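Local coordinates for protein glycosyl hydrolase, family 38 (Enterococcus faecalis, PDB 5KBP) that probably hydrolyses alpha-linked mannose residues of carbohydrates, as an alpha-mannosidase of glycoside hydrolase family 38, at residues A[137-142]-A[690-695]; A[318-323]-A[381-386]; A[491-496]-A[599-604]. All coordinates share one frame; numbering follows the deposited sequence.

Interaction 1. Residues A[137-142]-A[690-695]; sequences PQMMQL and DSIYEV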
loop_
_atom_site.group_PDB
_atom_site.type_symbol
_atom_site.label_atom_id
_atom_site.label_comp_id
_atom_site.label_asym_id
_atom_site.label_seq_id
_atom_site.Cartn_x
_atom_site.Cartn_y
_atom_site.Cartn_z
ATOM N N PRO A 137 24.265 0.312 24.952
ATOM C CA PRO A 137 24.174 0.487 26.414
ATOM C C PRO A 137 23.671 1.856 26.836
ATOM O O PRO A 137 22.822 1.948 27.731
ATOM C CB PRO A 137 25.615 0.244 26.884
ATOM C CG PRO A 137 26.217 -0.601 25.827
ATOM C CD PRO A 137 25.617 -0.117 24.547
ATOM N N GLN A 138 24.167 2.928 26.215
ATOM C CA GLN A 138 23.702 4.262 26.584
ATOM C C GLN A 138 22.241 4.463 26.202
ATOM O O GLN A 138 21.476 5.074 26.957
ATOM C CB GLN A 138 24.576 5.333 25.932
ATOM C CG GLN A 138 24.221 6.745 26.371
ATOM C CD GLN A 138 25.020 7.809 25.647
ATOM O OE1 GLN A 138 25.076 8.958 26.082
ATOM N NE2 GLN A 138 25.638 7.432 24.534
ATOM N N MET A 139 21.831 3.947 25.040
ATOM C CA MET A 139 20.444 4.111 24.614
ATOM C C MET A 139 19.497 3.286 25.477
ATOM O O MET A 139 18.371 3.714 25.750
ATOM C CB MET A 139 20.300 3.740 23.139
ATOM C CG MET A 139 21.080 4.649 22.197
ATOM S SD MET A 139 20.756 4.318 20.457
ATOM C CE MET A 139 19.000 4.659 20.370
ATOM N N MET A 140 19.930 2.099 25.910
ATOM C CA MET A 140 19.130 1.322 26.854
ATOM C C MET A 140 18.999 2.060 28.181
ATOM O O MET A 140 17.902 2.173 28.740
ATOM C CB MET A 140 19.749 -0.060 27.074
ATOM C CG MET A 140 19.749 -0.969 25.856
ATOM S SD MET A 140 18.134 -1.115 25.079
ATOM C CE MET A 140 18.505 -0.477 23.447
ATOM N N GLN A 141 20.119 2.574 28.697
ATOM C CA GLN A 141 20.096 3.276 29.975
ATOM C C GLN A 141 19.271 4.553 29.889
ATOM O O GLN A 141 18.567 4.911 30.841
ATOM C CB GLN A 141 21.524 3.587 30.424
ATOM C CG GLN A 141 21.773 3.352 31.902
ATOM C CD GLN A 141 21.645 1.890 32.288
ATOM O OE1 GLN A 141 20.564 1.423 32.649
ATOM N NE2 GLN A 141 22.750 1.159 32.215
ATOM N N LEU A 142 19.342 5.253 28.755
ATOM C CA LEU A 142 18.541 6.454 28.550
ATOM C C LEU A 142 17.070 6.152 28.315
ATOM O O LEU A 142 16.295 7.088 28.101
ATOM C CB LEU A 142 19.091 7.267 27.375
ATOM C CG LEU A 142 20.384 8.054 27.607
ATOM C CD1 LEU A 142 20.782 8.813 26.351
ATOM C CD2 LEU A 142 20.230 9.003 28.783
ATOM N N ASP A 690 29.620 6.935 9.961
ATOM C CA ASP A 690 28.486 7.410 10.740
ATOM C C ASP A 690 27.601 6.237 11.140
ATOM O O ASP A 690 27.160 5.460 10.289
ATOM C CB ASP A 690 27.681 8.430 9.939
ATOM C CG ASP A 690 26.643 9.144 10.782
ATOM O OD1 ASP A 690 26.933 9.438 11.959
ATOM O OD2 ASP A 690 25.536 9.412 10.270
ATOM N N SER A 691 27.345 6.108 12.441
ATOM C CA SER A 691 26.466 5.057 12.938
ATOM C C SER A 691 25.282 5.667 13.676
ATOM O O SER A 691 24.719 6.672 13.234
ATOM C CB SER A 691 27.234 4.097 13.847
ATOM O OG SER A 691 26.450 2.958 14.158
ATOM N N ILE A 692 24.900 5.073 14.802
ATOM C CA ILE A 692 23.753 5.525 15.581
ATOM C C ILE A 692 24.278 6.336 16.757
ATOM O O ILE A 692 24.804 5.774 17.723
ATOM C CB ILE A 692 22.892 4.346 16.050
ATOM C CG1 ILE A 692 22.457 3.510 14.848
ATOM C CG2 ILE A 692 21.687 4.850 16.833
ATOM C CD1 ILE A 692 21.758 4.313 13.774
ATOM N N TYR A 693 24.124 7.660 16.674
ATOM C CA TYR A 693 24.610 8.582 17.702
ATOM C C TYR A 693 26.095 8.363 17.980
ATOM O O TYR A 693 26.553 8.442 19.123
ATOM C CB TYR A 693 23.800 8.453 18.994
ATOM C CG TYR A 693 22.349 8.861 18.881
ATOM C CD1 TYR A 693 21.995 10.180 18.637
ATOM C CD2 TYR A 693 21.333 7.930 19.046
ATOM C CE1 TYR A 693 20.669 10.559 18.541
ATOM C CE2 TYR A 693 20.003 8.299 18.956
ATOM C CZ TYR A 693 19.677 9.615 18.702
ATOM O OH TYR A 693 18.356 9.989 18.610
ATOM N N GLU A 694 26.858 8.094 16.923
ATOM C CA GLU A 694 28.234 7.657 17.107
ATOM C C GLU A 694 28.981 7.730 15.785
ATOM O O GLU A 694 28.448 7.343 14.742
ATOM C CB GLU A 694 28.269 6.224 17.661
ATOM C CG GLU A 694 29.609 5.526 17.562
ATOM C CD GLU A 694 29.530 4.078 18.008
ATOM O OE1 GLU A 694 30.417 3.639 18.769
ATOM O OE2 GLU A 694 28.573 3.385 17.605
ATOM N N VAL A 695 30.211 8.231 15.840
ATOM C CA VAL A 695 31.175 8.088 14.755
ATOM C C VAL A 695 32.085 6.934 15.159
ATOM O O VAL A 695 33.033 7.112 15.930
ATOM C CB VAL A 695 31.958 9.378 14.505
ATOM C CG1 VAL A 695 33.021 9.153 13.441
ATOM C CG2 VAL A 695 31.016 10.495 14.089
#

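Interaction 2. Residues A[318-323]-A[381-386]; sequences ENIAEP and FLADEA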
loop_
_atom_site.group_PDB
_atom_site.type_symbol
_atom_site.label_atom_id
_atom_site.label_comp_id
_atom_site.label_asym_id
_atom_site.label_seq_id
_atom_site.Cartn_x
_atom_site.Cartn_y
_atom_site.Cartn_z
ATOM N N GLU A 318 12.033 14.127 11.217
ATOM C CA GLU A 318 12.940 14.553 12.280
ATOM C C GLU A 318 13.442 15.974 12.059
ATOM O O GLU A 318 13.553 16.754 13.013
ATOM C CB GLU A 318 14.124 13.590 12.377
ATOM C CG GLU A 318 13.744 12.127 12.491
ATOM C CD GLU A 318 14.897 11.205 12.147
ATOM O OE1 GLU A 318 16.020 11.711 11.942
ATOM O OE2 GLU A 318 14.679 9.977 12.074
ATOM N N ASN A 319 13.751 16.330 10.814
ATOM C CA ASN A 319 14.489 17.549 10.519
ATOM C C ASN A 319 13.676 18.591 9.761
ATOM O O ASN A 319 14.202 19.670 9.472
ATOM C CB ASN A 319 15.755 17.204 9.728
ATOM C CG ASN A 319 16.561 16.097 10.381
ATOM O OD1 ASN A 319 16.628 14.979 9.872
ATOM N ND2 ASN A 319 17.173 16.403 11.518
ATOM N N ILE A 320 12.416 18.306 9.436
ATOM C CA ILE A 320 11.576 19.275 8.738
ATOM C C ILE A 320 10.299 19.516 9.533
ATOM O O ILE A 320 10.098 20.599 10.094
ATOM C CB ILE A 320 11.242 18.809 7.309
ATOM C CG1 ILE A 320 12.513 18.433 6.544
ATOM C CG2 ILE A 320 10.486 19.899 6.566
ATOM C CD1 ILE A 320 13.452 19.590 6.314
ATOM N N ALA A 321 9.432 18.501 9.588
ATOM C CA ALA A 321 8.095 18.681 10.150
ATOM C C ALA A 321 8.150 19.020 11.635
ATOM O O ALA A 321 7.536 19.995 12.083
ATOM C CB ALA A 321 7.258 17.424 9.914
ATOM N N GLU A 322 8.876 18.221 12.417
ATOM C CA GLU A 322 8.925 18.451 13.861
ATOM C C GLU A 322 9.562 19.784 14.234
ATOM O O GLU A 322 8.986 20.497 15.075
ATOM C CB GLU A 322 9.631 17.276 14.548
ATOM C CG GLU A 322 8.804 16.003 14.608
ATOM C CD GLU A 322 9.478 14.905 15.406
ATOM O OE1 GLU A 322 10.662 15.072 15.764
ATOM O OE2 GLU A 322 8.822 13.878 15.678
ATOM N N PRO A 323 10.719 20.184 13.686
ATOM C CA PRO A 323 11.255 21.510 14.051
ATOM C C PRO A 323 10.340 22.657 13.656
ATOM O O PRO A 323 10.200 23.624 14.417
ATOM C CB PRO A 323 12.594 21.564 13.301
ATOM C CG PRO A 323 12.964 20.138 13.082
ATOM C CD PRO A 323 11.666 19.437 12.837
ATOM N N PHE A 381 2.284 17.318 4.990
ATOM C CA PHE A 381 1.137 18.087 5.466
ATOM C C PHE A 381 1.480 18.848 6.741
ATOM O O PHE A 381 1.207 20.048 6.856
ATOM C CB PHE A 381 -0.057 17.158 5.699
ATOM C CG PHE A 381 -1.235 17.828 6.355
ATOM C CD1 PHE A 381 -1.361 17.852 7.738
ATOM C CD2 PHE A 381 -2.220 18.430 5.590
ATOM C CE1 PHE A 381 -2.442 18.468 8.341
ATOM C CE2 PHE A 381 -3.305 19.045 6.188
ATOM C CZ PHE A 381 -3.414 19.064 7.566
ATOM N N LEU A 382 2.077 18.158 7.715
ATOM C CA LEU A 382 2.400 18.798 8.985
ATOM C C LEU A 382 3.446 19.893 8.816
ATOM O O LEU A 382 3.398 20.907 9.523
ATOM C CB LEU A 382 2.877 17.748 9.990
ATOM C CG LEU A 382 1.822 16.718 10.396
ATOM C CD1 LEU A 382 2.409 15.671 11.332
ATOM C CD2 LEU A 382 0.625 17.409 11.035
ATOM N N ALA A 383 4.389 19.713 7.889
ATOM C CA ALA A 383 5.373 20.759 7.636
ATOM C C ALA A 383 4.732 21.967 6.965
ATOM O O ALA A 383 5.090 23.112 7.264
ATOM C CB ALA A 383 6.519 20.213 6.785
ATOM N N ASP A 384 3.777 21.733 6.061
ATOM C CA ASP A 384 3.118 22.843 5.380
ATOM C C ASP A 384 2.161 23.582 6.305
ATOM O O ASP A 384 1.943 24.787 6.131
ATOM C CB ASP A 384 2.378 22.340 4.142
ATOM C CG ASP A 384 3.312 21.735 3.114
ATOM O OD1 ASP A 384 4.504 22.107 3.103
ATOM O OD2 ASP A 384 2.856 20.889 2.317
ATOM N N GLU A 385 1.577 22.887 7.283
ATOM C CA GLU A 385 0.729 23.559 8.262
ATOM C C GLU A 385 1.551 24.483 9.150
ATOM O O GLU A 385 1.193 25.648 9.355
ATOM C CB GLU A 385 -0.021 22.530 9.108
ATOM C CG GLU A 385 -1.083 21.753 8.354
ATOM C CD GLU A 385 -2.120 22.653 7.720
ATOM O OE1 GLU A 385 -2.025 22.903 6.501
ATOM O OE2 GLU A 385 -3.021 23.121 8.446
ATOM N N ALA A 386 2.663 23.974 9.689
ATOM C CA ALA A 386 3.543 24.803 10.506
ATOM C C ALA A 386 4.153 25.934 9.690
ATOM O O ALA A 386 4.324 27.052 10.191
ATOM C CB ALA A 386 4.641 23.942 11.128
#

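Interaction 3. Residues A[491-496]-A[599-604]; sequences TVELSV and PVKASY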
loop_
_atom_site.group_PDB
_atom_site.type_symbol
_atom_site.label_atom_id
_atom_site.label_comp_id
_atom_site.label_asym_id
_atom_site.label_seq_id
_atom_site.Cartn_x
_atom_site.Cartn_y
_atom_site.Cartn_z
ATOM N N THR A 491 11.053 31.713 -10.506
ATOM C CA THR A 491 12.014 30.907 -9.760
ATOM C C THR A 491 13.283 31.732 -9.574
ATOM O O THR A 491 13.998 32.008 -10.543
ATOM C CB THR A 491 12.303 29.597 -10.490
ATOM O OG1 THR A 491 11.099 28.822 -10.576
ATOM C CG2 THR A 491 13.360 28.801 -9.755
ATOM N N VAL A 492 13.556 32.122 -8.332
ATOM C CA VAL A 492 14.669 33.005 -7.999
ATOM C C VAL A 492 15.754 32.191 -7.310
ATOM O O VAL A 492 15.462 31.308 -6.496
ATOM C CB VAL A 492 14.204 34.175 -7.110
ATOM C CG1 VAL A 492 15.347 35.144 -6.857
ATOM C CG2 VAL A 492 13.024 34.890 -7.753
ATOM N N GLU A 493 17.009 32.493 -7.637
ATOM C CA GLU A 493 18.164 31.781 -7.106
ATOM C C GLU A 493 18.900 32.688 -6.129
ATOM O O GLU A 493 19.301 33.798 -6.494
ATOM C CB GLU A 493 19.090 31.338 -8.239
ATOM C CG GLU A 493 20.093 30.268 -7.852
ATOM C CD GLU A 493 20.882 29.756 -9.042
ATOM O OE1 GLU A 493 21.189 30.563 -9.945
ATOM O OE2 GLU A 493 21.186 28.546 -9.079
ATOM N N LEU A 494 19.075 32.220 -4.896
ATOM C CA LEU A 494 19.767 32.973 -3.862
ATOM C C LEU A 494 21.009 32.220 -3.405
ATOM O O LEU A 494 21.057 30.987 -3.439
ATOM C CB LEU A 494 18.854 33.241 -2.654
ATOM C CG LEU A 494 17.634 34.139 -2.869
ATOM C CD1 LEU A 494 16.913 34.382 -1.553
ATOM C CD2 LEU A 494 18.041 35.456 -3.505
ATOM N N SER A 495 22.015 32.977 -2.975
ATOM C CA SER A 495 23.263 32.428 -2.449
ATOM C C SER A 495 23.283 32.682 -0.944
ATOM O O SER A 495 23.592 33.790 -0.497
ATOM C CB SER A 495 24.471 33.054 -3.139
ATOM O OG SER A 495 25.684 32.534 -2.620
ATOM N N VAL A 496 22.949 31.654 -0.169
ATOM C CA VAL A 496 22.881 31.743 1.286
ATOM C C VAL A 496 24.200 31.257 1.868
ATOM O O VAL A 496 24.653 30.146 1.560
ATOM C CB VAL A 496 21.697 30.932 1.837
ATOM C CG1 VAL A 496 21.714 30.928 3.356
ATOM C CG2 VAL A 496 20.385 31.500 1.315
ATOM N N PRO A 599 29.189 32.853 -10.952
ATOM C CA PRO A 599 30.146 33.143 -9.871
ATOM C C PRO A 599 29.863 32.399 -8.577
ATOM O O PRO A 599 30.752 32.330 -7.718
ATOM C CB PRO A 599 30.011 34.660 -9.684
ATOM C CG PRO A 599 29.548 35.156 -11.006
ATOM C CD PRO A 599 28.637 34.087 -11.538
ATOM N N VAL A 600 28.668 31.837 -8.405
ATOM C CA VAL A 600 28.298 31.181 -7.156
ATOM C C VAL A 600 28.023 29.694 -7.314
ATOM O O VAL A 600 27.970 28.983 -6.298
ATOM C CB VAL A 600 27.080 31.867 -6.499
ATOM C CG1 VAL A 600 27.372 33.337 -6.239
ATOM C CG2 VAL A 600 25.845 31.704 -7.369
ATOM N N LYS A 601 27.847 29.187 -8.533
ATOM C CA LYS A 601 27.473 27.792 -8.710
ATOM C C LYS A 601 27.802 27.351 -10.129
ATOM O O LYS A 601 27.552 28.086 -11.087
ATOM C CB LYS A 601 25.982 27.583 -8.416
ATOM C CG LYS A 601 25.494 26.157 -8.603
ATOM C CD LYS A 601 24.006 26.054 -8.315
ATOM C CE LYS A 601 23.492 24.643 -8.544
ATOM N NZ LYS A 601 22.038 24.537 -8.245
ATOM N N ALA A 602 28.360 26.148 -10.248
ATOM C CA ALA A 602 28.672 25.554 -11.538
ATOM C C ALA A 602 28.479 24.048 -11.443
ATOM O O ALA A 602 28.732 23.441 -10.399
ATOM C CB ALA A 602 30.101 25.881 -11.985
ATOM N N SER A 603 28.024 23.449 -12.543
ATOM C CA SER A 603 27.756 22.020 -12.583
ATOM C C SER A 603 28.176 21.449 -13.929
ATOM O O SER A 603 28.060 22.107 -14.966
ATOM C CB SER A 603 26.272 21.712 -12.334
ATOM O OG SER A 603 25.469 22.183 -13.402
ATOM N N TYR A 604 28.663 20.210 -13.896
ATOM C CA TYR A 604 29.061 19.470 -15.085
ATOM C C TYR A 604 28.250 18.187 -15.192
ATOM O O TYR A 604 27.923 17.560 -14.178
ATOM C CB TYR A 604 30.553 19.119 -15.050
ATOM C CG TYR A 604 31.472 20.211 -15.545
ATOM C CD1 TYR A 604 31.771 21.307 -14.750
ATOM C CD2 TYR A 604 32.053 20.136 -16.803
ATOM C CE1 TYR A 604 32.616 22.303 -15.198
ATOM C CE2 TYR A 604 32.900 21.128 -17.260
ATOM C CZ TYR A 604 33.177 22.208 -16.451
ATOM O OH TYR A 604 34.020 23.199 -16.895
#

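Interaction 1. Residues A[137-142]-A[690-695]
Met139 reaches from helix 136-141 to the neighbouring side chains of Ile692 and Tyr693, and its sulfur carries most of the contact. SD lies 3.8 Å from Ile692 CG2 and 3.9 Å from Tyr693 CD2. The sulfur meets the tyrosine at the ring edge, in a Met-aromatic contact: SD stands 5.2 Å from the centroid of the Tyr693 ring, on a line 82° off the ring normal. The thioether chain crosses both partners at about a right angle. From CA to SD the chain is extended, and a bend at the last torsion (chi3 61°) folds the methyl group back along the same edge, leaving CE 4.0 Å from Tyr693 CE2. Ile692 offers CG2, the branch anti to its backbone N, while the rest of its side chain leads off.

Beyond this small, buried cluster the contact is loose. The CA atoms of Met139 and Tyr693 are 9.2 Å apart, so side chains alone bridge the segments, and just past the helix the chain becomes partly exposed at Leu142. Residues 690-695 form the tight tip of a beta hairpin between strands 686-690 and 695-699, closed by a bond of 2.8 Å from Ser691 N to Glu694 O. Helix 100-117 and strand 892-897 pack around the cluster, Ile892 touching both Met139 and Tyr693.

Hydrogen bonds of Tyr693 to Gln135, Ser100 and Glu101 also link the hairpin to the N-terminal domain and give the docking its direction. Met139 fills in between them, an unbranched chain that can bend to follow both an isoleucine methyl and a ring edge. Its own contribution is mainly dispersion, probably helped by a weak attraction between the sulfur and the C-H rim of the ring.

Interaction 2. Residues A[318-323]-A[381-386]
Ala321 and Ala383 bring two long helices together in the helical bundle of the alpha-mannosidase middle domain. Helices 304-332 and 362-393 run in broadly the same direction here, their short segments inclined at 49° with axes 8.1 Å apart at closest approach. Such closeness suits alanine: Ala383 CB rests 4.0 Å from Ala321 CA, so a methyl on one helix lies against the backbone of the other.

Ile320 extends the apolar patch on one side. From its CB the beta-branched chain divides. CG2, anti to the backbone N, turns to the neighbouring helix and packs 4.0 Å from Ala383 CB. CG1 takes the other direction, anti to the carbonyl carbon (chi1 -52°), and meets nothing on segment 381-386; CD1 continues outward and ends 7.0 Å from Ala383 CB. One branch therefore serves the helix pair, while the isoleucine as a whole also packs against Thr411 in a loop.

Helix 304-332 is irregular here. A wider pi-type turn spans residues 318-321, and Pro323, which has no N-H, cannot give the usual helical bond to Asn319 O, four residues earlier; Thr411 OG1 satisfies this carbonyl instead. Phe340 of helix 337-348 touches both Ala321 and Leu382, so a third helix packs beside the pair at this point. Leu382 joins in through the base of its side chain rather than its branched end, with its CB 4.4 Å from Ala321 CB.

Interaction 3. Residues A[491-496]-A[599-604]
Glu493 divides its carboxylate between two basic neighbours: OE1 forms a salt bridge with Arg464 of the adjacent strand, and OE2 faces Lys601 across the contact. The second approach is the looser one. OE2 lies 3.8 Å from Lys601 CD but 4.2 Å from Lys601 NZ, beyond a salt bridge, so the attraction is probably a modest electrostatic one, with contact to the CD methylene. Lys601 is fully extended from a CG anti to its backbone N (chi1 179°), and it crosses the glutamate chain at about a right angle.

Glu493 and Ser495, two residues apart on strand 483-499, point from the same face of a three-stranded antiparallel sheet toward the start of strand 601-613, which belongs to a separate nine-stranded antiparallel sheet. The two sheets meet here by side chains alone, with the CA atoms of Ser495 and Val600 7.0 Å apart.

Val600 presents a branched apolar side chain just before its strand begins, and the short Ser495 side chain lets it come close: OG, anti to the backbone N, sits 4.1 Å from Val600 CG1. Phe517 from a loop packs against both residues.

How the interactions relate
From the N terminus, helix 136-141 is the first element to be used, but interaction 1 closes only when the chain reaches the hairpin tip at 690-695, more than 540 residues later. Interactions 2 and 3 are both nested inside that large loop and follow one another in series. Interaction 2 closes a short, largely helical excursion between 318-323 and 381-386; interaction 3 then joins strand 483-499 to the start of strand 601-613. The three thus tie the N-terminal domain to the C-terminal beta region, two middle-domain helices together, and two beta sheets. Interactions 1 and 2 come within about 7 Å at nearest atoms; interaction 3 is more remote from both.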